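Local structure of Exo-arabinanase (Penicillium chrysogenum, 3A72) at residues T23-N28 and R80-L85; L37-N42 and F52-S57; S234-Y239 and G253-V258. The protein acts as an exo-type glycoside hydrolase on alpha-1,5-linked L-arabinan, working from the chain end, and is bound here to arabinobiose. All coordinates share one frame; numbering follows the deposited sequence.

Contact 1: T23-N28 and R80-L85. With AHR (alpha-L-arabinofuranose), chain B.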
loop_
_atom_site.group_PDB
_atom_site.type_symbol
_atom_site.label_atom_id
_atom_site.label_comp_id
_atom_site.label_asym_id
_atom_site.label_seq_id
_atom_site.Cartn_x
_atom_site.Cartn_y
_atom_site.Cartn_z
ATOM N N THR A 23 -12.617 5.927 8.520
ATOM C CA THR A 23 -11.407 6.012 7.716
ATOM C C THR A 23 -10.715 4.668 7.827
ATOM O O THR A 23 -10.869 3.949 8.815
ATOM C CB THR A 23 -10.458 7.133 8.201
ATOM O OG1 THR A 23 -10.002 6.910 9.549
ATOM C CG2 THR A 23 -11.142 8.472 8.221
ATOM N N LEU A 24 -9.917 4.338 6.825
ATOM C CA LEU A 24 -9.123 3.119 6.814
ATOM C C LEU A 24 -8.132 3.181 5.664
ATOM O O LEU A 24 -8.402 3.908 4.687
ATOM C CB LEU A 24 -10.035 1.877 6.570
ATOM C CG LEU A 24 -9.454 0.532 7.044
ATOM C CD1 LEU A 24 -9.463 0.413 8.556
ATOM C CD2 LEU A 24 -10.245 -0.621 6.408
ATOM N N TYR A 25 -7.045 2.438 5.715
ATOM C CA TYR A 25 -6.211 2.155 4.565
ATOM C C TYR A 25 -5.436 3.401 4.122
ATOM O O TYR A 25 -5.702 4.001 3.072
ATOM C CB TYR A 25 -7.021 1.545 3.420
ATOM C CG TYR A 25 -6.213 0.687 2.469
ATOM C CD1 TYR A 25 -6.330 -0.706 2.515
ATOM C CD2 TYR A 25 -5.306 1.240 1.555
ATOM C CE1 TYR A 25 -5.586 -1.535 1.663
ATOM C CE2 TYR A 25 -4.568 0.408 0.693
ATOM C CZ TYR A 25 -4.717 -0.944 0.761
ATOM O OH TYR A 25 -4.027 -1.799 -0.089
ATOM N N PRO A 26 -4.467 3.842 4.935
ATOM C CA PRO A 26 -3.718 5.054 4.606
ATOM C C PRO A 26 -2.772 4.803 3.469
ATOM O O PRO A 26 -2.060 3.784 3.464
ATOM C CB PRO A 26 -2.917 5.314 5.883
ATOM C CG PRO A 26 -2.661 3.924 6.423
ATOM C CD PRO A 26 -3.942 3.171 6.145
ATOM N N ARG A 27 -2.647 5.738 2.553
ATOM C CA ARG A 27 -1.570 5.741 1.547
ATOM C C ARG A 27 -1.108 7.187 1.399
ATOM O O ARG A 27 -1.838 8.135 1.622
ATOM C CB ARG A 27 -1.997 5.114 0.221
ATOM C CG ARG A 27 -2.214 3.598 0.314
ATOM C CD ARG A 27 -0.902 2.870 0.471
ATOM N NE ARG A 27 -1.015 1.411 0.467
ATOM C CZ ARG A 27 -1.123 0.651 1.574
ATOM N NH1 ARG A 27 -1.210 1.169 2.775
ATOM N NH2 ARG A 27 -1.127 -0.667 1.417
ATOM N N ASN A 28 0.145 7.345 0.920
ATOM C CA ASN A 28 0.714 8.663 0.782
ATOM C C ASN A 28 1.722 8.666 -0.370
ATOM O O ASN A 28 2.107 7.619 -0.907
ATOM C CB ASN A 28 1.286 9.137 2.119
ATOM C CG ASN A 28 2.289 8.163 2.627
ATOM O OD1 ASN A 28 3.306 7.848 2.009
ATOM N ND2 ASN A 28 2.106 7.586 3.764
ATOM N N ARG A 80 -13.946 3.425 -3.356
ATOM C CA ARG A 80 -14.301 2.954 -2.033
ATOM C C ARG A 80 -13.194 2.335 -1.225
ATOM O O ARG A 80 -13.048 2.620 -0.030
ATOM C CB ARG A 80 -15.484 1.959 -2.156
ATOM C CG ARG A 80 -16.121 1.592 -0.817
ATOM C CD ARG A 80 -17.370 0.674 -0.998
ATOM N NE ARG A 80 -18.312 1.274 -1.946
ATOM C CZ ARG A 80 -19.177 2.218 -1.693
ATOM N NH1 ARG A 80 -19.386 2.629 -0.428
ATOM N NH2 ARG A 80 -19.881 2.750 -2.678
ATOM N N TYR A 81 -12.435 1.425 -1.854
ATOM C CA TYR A 81 -11.422 0.640 -1.166
ATOM C C TYR A 81 -10.021 0.837 -1.812
ATOM O O TYR A 81 -9.886 0.950 -3.031
ATOM C CB TYR A 81 -11.698 -0.840 -1.196
ATOM C CG TYR A 81 -12.789 -1.372 -0.282
ATOM C CD1 TYR A 81 -13.412 -0.597 0.706
ATOM C CD2 TYR A 81 -13.192 -2.712 -0.416
ATOM C CE1 TYR A 81 -14.410 -1.148 1.522
ATOM C CE2 TYR A 81 -14.162 -3.248 0.370
ATOM C CZ TYR A 81 -14.777 -2.452 1.347
ATOM O OH TYR A 81 -15.758 -2.981 2.189
ATOM N N GLN A 82 -9.025 0.807 -0.939
ATOM C CA GLN A 82 -7.655 0.471 -1.318
ATOM C C GLN A 82 -7.038 1.416 -2.358
ATOM O O GLN A 82 -6.545 1.012 -3.385
ATOM C CB GLN A 82 -7.607 -0.985 -1.799
ATOM C CG GLN A 82 -8.032 -1.936 -0.687
ATOM C CD GLN A 82 -8.930 -3.078 -1.098
ATOM O OE1 GLN A 82 -8.950 -3.489 -2.276
ATOM N NE2 GLN A 82 -9.641 -3.632 -0.137
ATOM N N PRO A 83 -6.993 2.722 -2.015
ATOM C CA PRO A 83 -6.297 3.668 -2.888
ATOM C C PRO A 83 -4.806 3.403 -2.870
ATOM O O PRO A 83 -4.240 2.709 -2.008
ATOM C CB PRO A 83 -6.602 5.026 -2.237
ATOM C CG PRO A 83 -6.720 4.699 -0.768
ATOM C CD PRO A 83 -7.431 3.348 -0.772
ATOM N N PHE A 84 -4.108 4.015 -3.817
ATOM C CA PHE A 84 -2.643 3.999 -3.895
ATOM C C PHE A 84 -2.215 5.183 -4.718
ATOM O O PHE A 84 -2.642 5.326 -5.871
ATOM C CB PHE A 84 -2.097 2.693 -4.542
ATOM C CG PHE A 84 -0.612 2.605 -4.356
ATOM C CD1 PHE A 84 -0.099 2.191 -3.163
ATOM C CD2 PHE A 84 0.282 3.008 -5.327
ATOM C CE1 PHE A 84 1.233 2.161 -2.888
ATOM C CE2 PHE A 84 1.638 2.981 -5.088
ATOM C CZ PHE A 84 2.131 2.556 -3.882
ATOM N N LEU A 85 -1.359 6.054 -4.174
ATOM C CA LEU A 85 -0.785 7.202 -4.854
ATOM C C LEU A 85 0.593 6.880 -5.399
ATOM O O LEU A 85 1.398 6.258 -4.692
ATOM C CB LEU A 85 -0.706 8.405 -3.934
ATOM C CG LEU A 85 -2.028 9.075 -3.621
ATOM C CD1 LEU A 85 -1.848 9.994 -2.415
ATOM C CD2 LEU A 85 -2.506 9.886 -4.824
HETATM O O5 AHR B . -9.691 -2.310 2.466
HETATM C C5 AHR B . -11.030 -2.574 2.979
HETATM C C4 AHR B . -11.067 -3.988 3.518
HETATM O O4 AHR B . -10.868 -4.910 2.392
HETATM C C3 AHR B . -12.457 -4.374 4.002
HETATM O O3 AHR B . -12.679 -3.968 5.368
HETATM C C2 AHR B . -12.366 -5.913 3.928
HETATM O O2 AHR B . -13.662 -6.538 3.784
HETATM C C1 AHR B . -11.514 -6.149 2.672
HETATM O O HOH W 1 -3.953 -0.407 -2.392
HETATM O O HOH W 2 0.604 5.453 -2.040
#
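Y25 lays one face of its ring over Q82. CA of Q82 sits 3.7 Å from the centroid of the Y25 ring, nearly on the ring normal, a CH-pi contact. CG of Q82 follows along the same face and comes to 3.4 Å from CE1 of Y25. From there the Q82 chain bends at chi2 and carries its amide past the ring to the sugar. NE2 of Q82 gives an almost straight hydrogen bond (170°) to O5 of an arabinofuranose, 2.9 Å long. The same sugar rests its C5 over the centre of the Y81 ring. Further along, CD of P83 touches CD2 of Y25 at 3.8 Å. CE2 of Y25 also lies over the middle of the R27 guanidinium. CD1 of F84 meets the edge of that guanidinium, the two planes 88° apart. NH1 of R27 bonds back to O of P26, and NH2 bonds to T315, so the group is held at both ends. A water hydrogen-bonded to OH of Y25 at 2.7 Å also reaches O of P83. A second water sits between O of N28 and O of L85. The strands run side by side at 12°, with water and side chains between them. This is typical of innermost strands of adjacent blades in a six-bladed beta-propeller, here lining the sugar pocket.

Contact 2: L37-N42 and F52-S57; sequences LATWEN and FPIYRS. With AHR (alpha-L-arabinofuranose), chain B.
The W40 indole has P53 on one face, where CG of P53 comes to 3.5 Å from CE2 of W40. The ring of F12 also meets the indole, at a shallow angle. Y55 offers a face to the far end of the indole: CH2 of W40 stands over it, toward the rim, 3.4 Å from CD1 of Y55. The two ring planes are 56° apart. W40 holds CG between its backbone N and carbonyl carbon (chi1 55°), which brings the indole back over the partner strand. The F52 ring is met at its edge by O of W40, 3.5 Å from CD1, and by CA of E41. The two strands form a beta hairpin and are the second and third of four in one propeller blade. Their regular antiparallel pairing is at the L37 end. A38 and Y55 are a hydrogen-bonded pair: N of A38 reaches O of Y55 at 2.8 Å, and N of Y55 reaches O of A38 at 3.0 Å. L37 and R56 form the adjacent non-hydrogen-bonded pair. Their side chains run alongside each other, with CD2 of L37 3.7 Å from CB of R56. Past A38 a side chain replaces the ladder bond: T39 OG1 donates to O of P53 over 2.7 Å. With OG1 anti to the T39 backbone N (chi1 -168°), the hydroxyl lands beside O of P53 and CB of F52. E41 turns away from F52-S57 and extends its carboxylate into the sugar pocket. Its OE2 accepts a 2.7 Å hydrogen bond from O5 of the arabinofuranose and a second from N of Q82, while OE1 bonds to OH of Y43.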
loop_
_atom_site.group_PDB
_atom_site.type_symbol
_atom_site.label_atom_id
_atom_site.label_comp_id
_atom_site.label_asym_id
_atom_site.label_seq_id
_atom_site.Cartn_x
_atom_site.Cartn_y
_atom_site.Cartn_z
ATOM N N LEU A 37 1.470 14.117 0.144
ATOM C CA LEU A 37 0.037 13.894 -0.077
ATOM C C LEU A 37 -0.392 12.646 0.638
ATOM O O LEU A 37 0.367 11.644 0.686
ATOM C CB LEU A 37 -0.259 13.732 -1.570
ATOM C CG LEU A 37 0.128 14.906 -2.495
ATOM C CD1 LEU A 37 -0.261 14.555 -3.901
ATOM C CD2 LEU A 37 -0.541 16.151 -2.054
ATOM N N ALA A 38 -1.603 12.674 1.175
ATOM C CA ALA A 38 -2.181 11.560 1.897
ATOM C C ALA A 38 -3.608 11.334 1.399
ATOM O O ALA A 38 -4.340 12.266 1.080
ATOM C CB ALA A 38 -2.192 11.829 3.390
ATOM N N THR A 39 -3.999 10.062 1.386
ATOM C CA THR A 39 -5.356 9.633 1.097
ATOM C C THR A 39 -5.687 8.394 1.918
ATOM O O THR A 39 -4.842 7.843 2.659
ATOM C CB THR A 39 -5.532 9.389 -0.415
ATOM O OG1 THR A 39 -6.923 9.245 -0.720
ATOM C CG2 THR A 39 -4.841 8.130 -0.874
ATOM N N TRP A 40 -6.936 7.949 1.852
ATOM C CA TRP A 40 -7.489 6.883 2.634
ATOM C C TRP A 40 -8.861 6.539 2.094
ATOM O O TRP A 40 -9.464 7.316 1.354
ATOM C CB TRP A 40 -7.579 7.276 4.133
ATOM C CG TRP A 40 -8.339 8.530 4.375
ATOM C CD1 TRP A 40 -9.675 8.666 4.569
ATOM C CD2 TRP A 40 -7.790 9.857 4.419
ATOM N NE1 TRP A 40 -9.933 10.003 4.739
ATOM C CE2 TRP A 40 -8.852 10.772 4.660
ATOM C CE3 TRP A 40 -6.503 10.408 4.325
ATOM C CZ2 TRP A 40 -8.693 12.137 4.758
ATOM C CZ3 TRP A 40 -6.328 11.776 4.431
ATOM C CH2 TRP A 40 -7.413 12.620 4.673
ATOM N N GLU A 41 -9.364 5.379 2.467
ATOM C CA GLU A 41 -10.756 5.017 2.311
ATOM C C GLU A 41 -11.607 5.890 3.230
ATOM O O GLU A 41 -11.366 5.936 4.450
ATOM C CB GLU A 41 -11.001 3.559 2.696
ATOM C CG GLU A 41 -10.238 2.546 1.834
ATOM C CD GLU A 41 -10.298 1.121 2.319
ATOM O OE1 GLU A 41 -10.899 0.863 3.401
ATOM O OE2 GLU A 41 -9.682 0.238 1.643
ATOM N N ASN A 42 -12.560 6.600 2.634
ATOM C CA ASN A 42 -13.312 7.669 3.309
ATOM C C ASN A 42 -14.772 7.275 3.302
ATOM O O ASN A 42 -15.453 7.330 2.241
ATOM C CB ASN A 42 -13.014 8.963 2.564
ATOM C CG ASN A 42 -13.513 10.213 3.253
ATOM O OD1 ASN A 42 -14.525 10.882 2.792
ATOM N ND2 ASN A 42 -12.947 10.574 4.284
ATOM N N PHE A 52 -12.016 9.421 -2.906
ATOM C CA PHE A 52 -10.743 9.462 -2.188
ATOM C C PHE A 52 -10.282 10.911 -1.987
ATOM O O PHE A 52 -10.017 11.600 -2.961
ATOM C CB PHE A 52 -9.665 8.681 -2.895
ATOM C CG PHE A 52 -9.904 7.192 -3.000
ATOM C CD1 PHE A 52 -10.272 6.430 -1.886
ATOM C CD2 PHE A 52 -9.735 6.543 -4.216
ATOM C CE1 PHE A 52 -10.475 5.055 -2.017
ATOM C CE2 PHE A 52 -9.903 5.183 -4.332
ATOM C CZ PHE A 52 -10.282 4.444 -3.225
ATOM N N PRO A 53 -10.201 11.376 -0.745
ATOM C CA PRO A 53 -9.731 12.741 -0.483
ATOM C C PRO A 53 -8.222 12.799 -0.655
ATOM O O PRO A 53 -7.544 11.844 -0.374
ATOM C CB PRO A 53 -10.115 12.991 0.965
ATOM C CG PRO A 53 -10.147 11.637 1.577
ATOM C CD PRO A 53 -10.569 10.670 0.495
ATOM N N ILE A 54 -7.742 13.982 -1.072
ATOM C CA ILE A 54 -6.297 14.205 -1.228
ATOM C C ILE A 54 -5.928 15.353 -0.327
ATOM O O ILE A 54 -6.372 16.494 -0.566
ATOM C CB ILE A 54 -5.932 14.480 -2.679
ATOM C CG1 ILE A 54 -6.397 13.417 -3.648
ATOM C CG2 ILE A 54 -4.427 14.714 -2.810
ATOM C CD1 ILE A 54 -5.788 12.061 -3.459
ATOM N N TYR A 55 -5.145 15.083 0.718
ATOM C CA TYR A 55 -4.684 16.087 1.669
ATOM C C TYR A 55 -3.205 16.299 1.451
ATOM O O TYR A 55 -2.445 15.366 1.237
ATOM C CB TYR A 55 -4.954 15.664 3.105
ATOM C CG TYR A 55 -6.363 15.954 3.616
ATOM C CD1 TYR A 55 -7.487 15.537 2.935
ATOM C CD2 TYR A 55 -6.544 16.584 4.831
ATOM C CE1 TYR A 55 -8.729 15.775 3.419
ATOM C CE2 TYR A 55 -7.811 16.828 5.336
ATOM C CZ TYR A 55 -8.916 16.430 4.632
ATOM O OH TYR A 55 -10.147 16.703 5.142
ATOM N N ARG A 56 -2.760 17.559 1.546
ATOM C CA ARG A 56 -1.371 17.939 1.322
ATOM C C ARG A 56 -0.763 18.576 2.554
ATOM O O ARG A 56 -1.435 19.324 3.269
ATOM C CB ARG A 56 -1.288 18.971 0.191
ATOM C CG ARG A 56 0.124 19.447 -0.115
ATOM C CD ARG A 56 0.194 20.167 -1.433
ATOM N NE ARG A 56 -0.538 21.424 -1.419
ATOM C CZ ARG A 56 -0.901 22.111 -2.477
ATOM N NH1 ARG A 56 -0.662 21.631 -3.672
ATOM N NH2 ARG A 56 -1.525 23.295 -2.273
ATOM N N SER A 57 0.514 18.307 2.770
ATOM C CA SER A 57 1.345 19.039 3.723
ATOM C C SER A 57 2.527 19.624 3.006
ATOM O O SER A 57 3.254 18.899 2.299
ATOM C CB SER A 57 1.817 18.135 4.873
ATOM O OG SER A 57 2.704 18.873 5.720
HETATM O O5 AHR B . -9.691 -2.310 2.466
HETATM C C5 AHR B . -11.030 -2.574 2.979
HETATM C C4 AHR B . -11.067 -3.988 3.518
HETATM O O4 AHR B . -10.868 -4.910 2.392
HETATM C C3 AHR B . -12.457 -4.374 4.002
HETATM O O3 AHR B . -12.679 -3.968 5.368
HETATM C C2 AHR B . -12.366 -5.913 3.928
HETATM O O2 AHR B . -13.662 -6.538 3.784
HETATM C C1 AHR B . -11.514 -6.149 2.672
#

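Contact 3: S234-Y239 and G253-V258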
loop_
_atom_site.group_PDB
_atom_site.type_symbol
_atom_site.label_atom_id
_atom_site.label_comp_id
_atom_site.label_asym_id
_atom_site.label_seq_id
_atom_site.Cartn_x
_atom_site.Cartn_y
_atom_site.Cartn_z
ATOM N N SER A 234 -3.417 -17.839 10.512
ATOM C CA SER A 234 -2.628 -16.674 10.838
ATOM C C SER A 234 -2.156 -16.019 9.535
ATOM O O SER A 234 -2.217 -16.614 8.458
ATOM C CB SER A 234 -1.412 -17.074 11.685
ATOM O OG SER A 234 -0.540 -17.967 11.037
ATOM N N PHE A 235 -1.653 -14.783 9.681
ATOM C CA PHE A 235 -1.201 -13.949 8.558
ATOM C C PHE A 235 0.222 -13.471 8.777
ATOM O O PHE A 235 0.497 -12.254 8.703
ATOM C CB PHE A 235 -2.147 -12.753 8.376
ATOM C CG PHE A 235 -3.547 -13.088 7.945
ATOM C CD1 PHE A 235 -3.841 -13.169 6.612
ATOM C CD2 PHE A 235 -4.566 -13.227 8.854
ATOM C CE1 PHE A 235 -5.161 -13.406 6.150
ATOM C CE2 PHE A 235 -5.851 -13.489 8.429
ATOM C CZ PHE A 235 -6.142 -13.517 7.081
ATOM N N PRO A 236 1.194 -14.365 8.970
ATOM C CA PRO A 236 2.599 -13.914 9.131
ATOM C C PRO A 236 3.102 -13.202 7.911
ATOM O O PRO A 236 2.742 -13.497 6.763
ATOM C CB PRO A 236 3.359 -15.220 9.313
ATOM C CG PRO A 236 2.490 -16.235 8.594
ATOM C CD PRO A 236 1.077 -15.834 8.937
ATOM N N LEU A 237 4.023 -12.265 8.150
ATOM C CA LEU A 237 4.665 -11.568 7.045
ATOM C C LEU A 237 5.728 -12.458 6.403
ATOM O O LEU A 237 6.554 -13.098 7.076
ATOM C CB LEU A 237 5.313 -10.257 7.502
ATOM C CG LEU A 237 4.336 -9.270 8.132
ATOM C CD1 LEU A 237 5.061 -7.930 8.296
ATOM C CD2 LEU A 237 3.039 -9.136 7.370
ATOM N N TYR A 238 5.712 -12.464 5.067
ATOM C CA TYR A 238 6.674 -13.163 4.211
ATOM C C TYR A 238 7.192 -12.193 3.186
ATOM O O TYR A 238 6.536 -11.208 2.838
ATOM C CB TYR A 238 6.004 -14.356 3.464
ATOM C CG TYR A 238 5.971 -15.644 4.234
ATOM C CD1 TYR A 238 5.268 -15.789 5.416
ATOM C CD2 TYR A 238 6.665 -16.746 3.760
ATOM C CE1 TYR A 238 5.276 -16.996 6.084
ATOM C CE2 TYR A 238 6.677 -17.987 4.429
ATOM C CZ TYR A 238 5.982 -18.096 5.599
ATOM O OH TYR A 238 5.938 -19.273 6.297
ATOM N N TYR A 239 8.389 -12.477 2.647
ATOM C CA TYR A 239 8.891 -11.723 1.524
ATOM C C TYR A 239 9.562 -12.647 0.531
ATOM O O TYR A 239 9.971 -13.771 0.805
ATOM C CB TYR A 239 9.818 -10.643 1.963
ATOM C CG TYR A 239 10.970 -10.912 2.908
ATOM C CD1 TYR A 239 12.243 -11.226 2.436
ATOM C CD2 TYR A 239 10.785 -10.806 4.263
ATOM C CE1 TYR A 239 13.302 -11.447 3.314
ATOM C CE2 TYR A 239 11.850 -10.979 5.127
ATOM C CZ TYR A 239 13.091 -11.296 4.670
ATOM O OH TYR A 239 14.121 -11.407 5.592
ATOM N N GLY A 253 9.345 -18.111 -0.959
ATOM C CA GLY A 253 8.976 -17.240 0.122
ATOM C C GLY A 253 9.845 -17.420 1.345
ATOM O O GLY A 253 10.165 -18.561 1.723
ATOM N N GLN A 254 10.101 -16.333 2.017
ATOM C CA GLN A 254 10.915 -16.293 3.234
ATOM C C GLN A 254 10.102 -15.661 4.360
ATOM O O GLN A 254 9.605 -14.525 4.229
ATOM C CB GLN A 254 12.160 -15.458 2.975
ATOM C CG GLN A 254 13.131 -15.429 4.137
ATOM C CD GLN A 254 14.442 -14.704 3.871
ATOM O OE1 GLN A 254 14.824 -14.460 2.708
ATOM N NE2 GLN A 254 15.137 -14.455 4.930
ATOM N N ARG A 255 9.906 -16.361 5.457
ATOM C CA ARG A 255 9.173 -15.818 6.609
ATOM C C ARG A 255 10.063 -14.767 7.266
ATOM O O ARG A 255 11.247 -14.985 7.540
ATOM C CB ARG A 255 8.817 -16.920 7.587
ATOM C CG ARG A 255 8.020 -16.432 8.769
ATOM C CD ARG A 255 7.603 -17.521 9.727
ATOM N NE ARG A 255 6.591 -18.417 9.187
ATOM C CZ ARG A 255 5.388 -18.671 9.645
ATOM N NH1 ARG A 255 4.891 -18.104 10.776
ATOM N NH2 ARG A 255 4.592 -19.533 9.008
ATOM N N LEU A 256 9.480 -13.611 7.572
ATOM C CA LEU A 256 10.210 -12.560 8.293
ATOM C C LEU A 256 10.344 -12.989 9.748
ATOM O O LEU A 256 9.327 -13.181 10.428
ATOM C CB LEU A 256 9.483 -11.223 8.096
ATOM C CG LEU A 256 10.180 -9.971 8.564
ATOM C CD1 LEU A 256 9.580 -8.763 7.881
ATOM C CD2 LEU A 256 10.128 -9.779 10.095
ATOM N N VAL A 257 11.581 -13.108 10.254
ATOM C CA VAL A 257 11.846 -13.520 11.610
ATOM C C VAL A 257 12.470 -12.350 12.367
ATOM O O VAL A 257 13.431 -11.719 11.858
ATOM C CB VAL A 257 12.764 -14.747 11.650
ATOM C CG1 VAL A 257 13.084 -15.130 13.106
ATOM C CG2 VAL A 257 12.090 -15.910 10.861
ATOM N N VAL A 258 11.919 -12.073 13.545
ATOM C CA VAL A 258 12.319 -10.949 14.362
ATOM C C VAL A 258 13.166 -11.472 15.517
ATOM O O VAL A 258 12.799 -12.466 16.159
ATOM C CB VAL A 258 11.073 -10.198 14.862
ATOM C CG1 VAL A 258 11.462 -8.919 15.631
ATOM C CG2 VAL A 258 10.184 -9.835 13.714
HETATM O O HOH W 3 2.212 -18.378 11.518
HETATM O O HOH W 4 6.642 -12.990 9.843
HETATM O O HOH W 5 13.994 -12.841 8.512
#
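This beta hairpin closes the outer edge of a four-stranded propeller blade: strand 237-242 pairs with the short last strand 254-255, where Y238 meets R255 and Y239 meets Q254. Y239 and Q254 are the hydrogen-bonded antiparallel pair. N of Y239 bonds to O of Q254 at 2.9 Å, and N of Q254 bonds to O of Y239 at 2.8 Å. One step on, N of L256 reaches O of L237 at 3.0 Å, although L256 already lies outside the strand. A water takes part here too, donating to O of L237 and to O of L256. Y238 and R255 form the non-hydrogen-bonded pair. CB of R255 sits over the face of the Y238 ring, 3.9 Å from its centroid, a CH-pi contact. The R255 chain starts extended and bends at chi3 (-70°), which brings its guanidinium round to the phenol oxygen. NE of R255 bonds to OH of Y238 at 3.1 Å with a bent angle of 137°. NH2 adds a weak bond to the same oxygen. P236 lies over one face of the guanidinium, its CB 3.6 Å from NH1, and F228 makes a cation-pi contact with R255. A water at the guanidinium edge accepts from NH1 and donates to OG of S234. On the other face of the sheet, Y239 and Q254 lie side by side with ring and amide planes 41° apart. OE1 of Q254 comes to 3.4 Å from CE1 of Y239. L256 comes in at the edge of the Y239 ring, near its plane, CB 3.8 Å from CE2; the two side chains cross at about a right angle. OH of Y239 hydrogen-bonds to O of G299 and NE1 of W303.

In the fold
Contacts 1 and 2 touch, their centres about 8 Å apart, and they share a blade because strands 23-30 and 36-42 are neighbours in it. Both reach the same arabinofuranose. Contact 1 lies closest to the centre of the chain and joins two blades through side chains and water; its touching residues are all buried. Contact 2 works within one blade, so backbone bonds run beside aromatic packing. Contact 3 is also within a blade, but lies on the opposite side of the chain's centre from contact 2, about 30 Å away between centres. It is only partly buried. Its side-chain bonds run from an arginine to a tyrosine hydroxyl across the strand pair, and it touches no sugar.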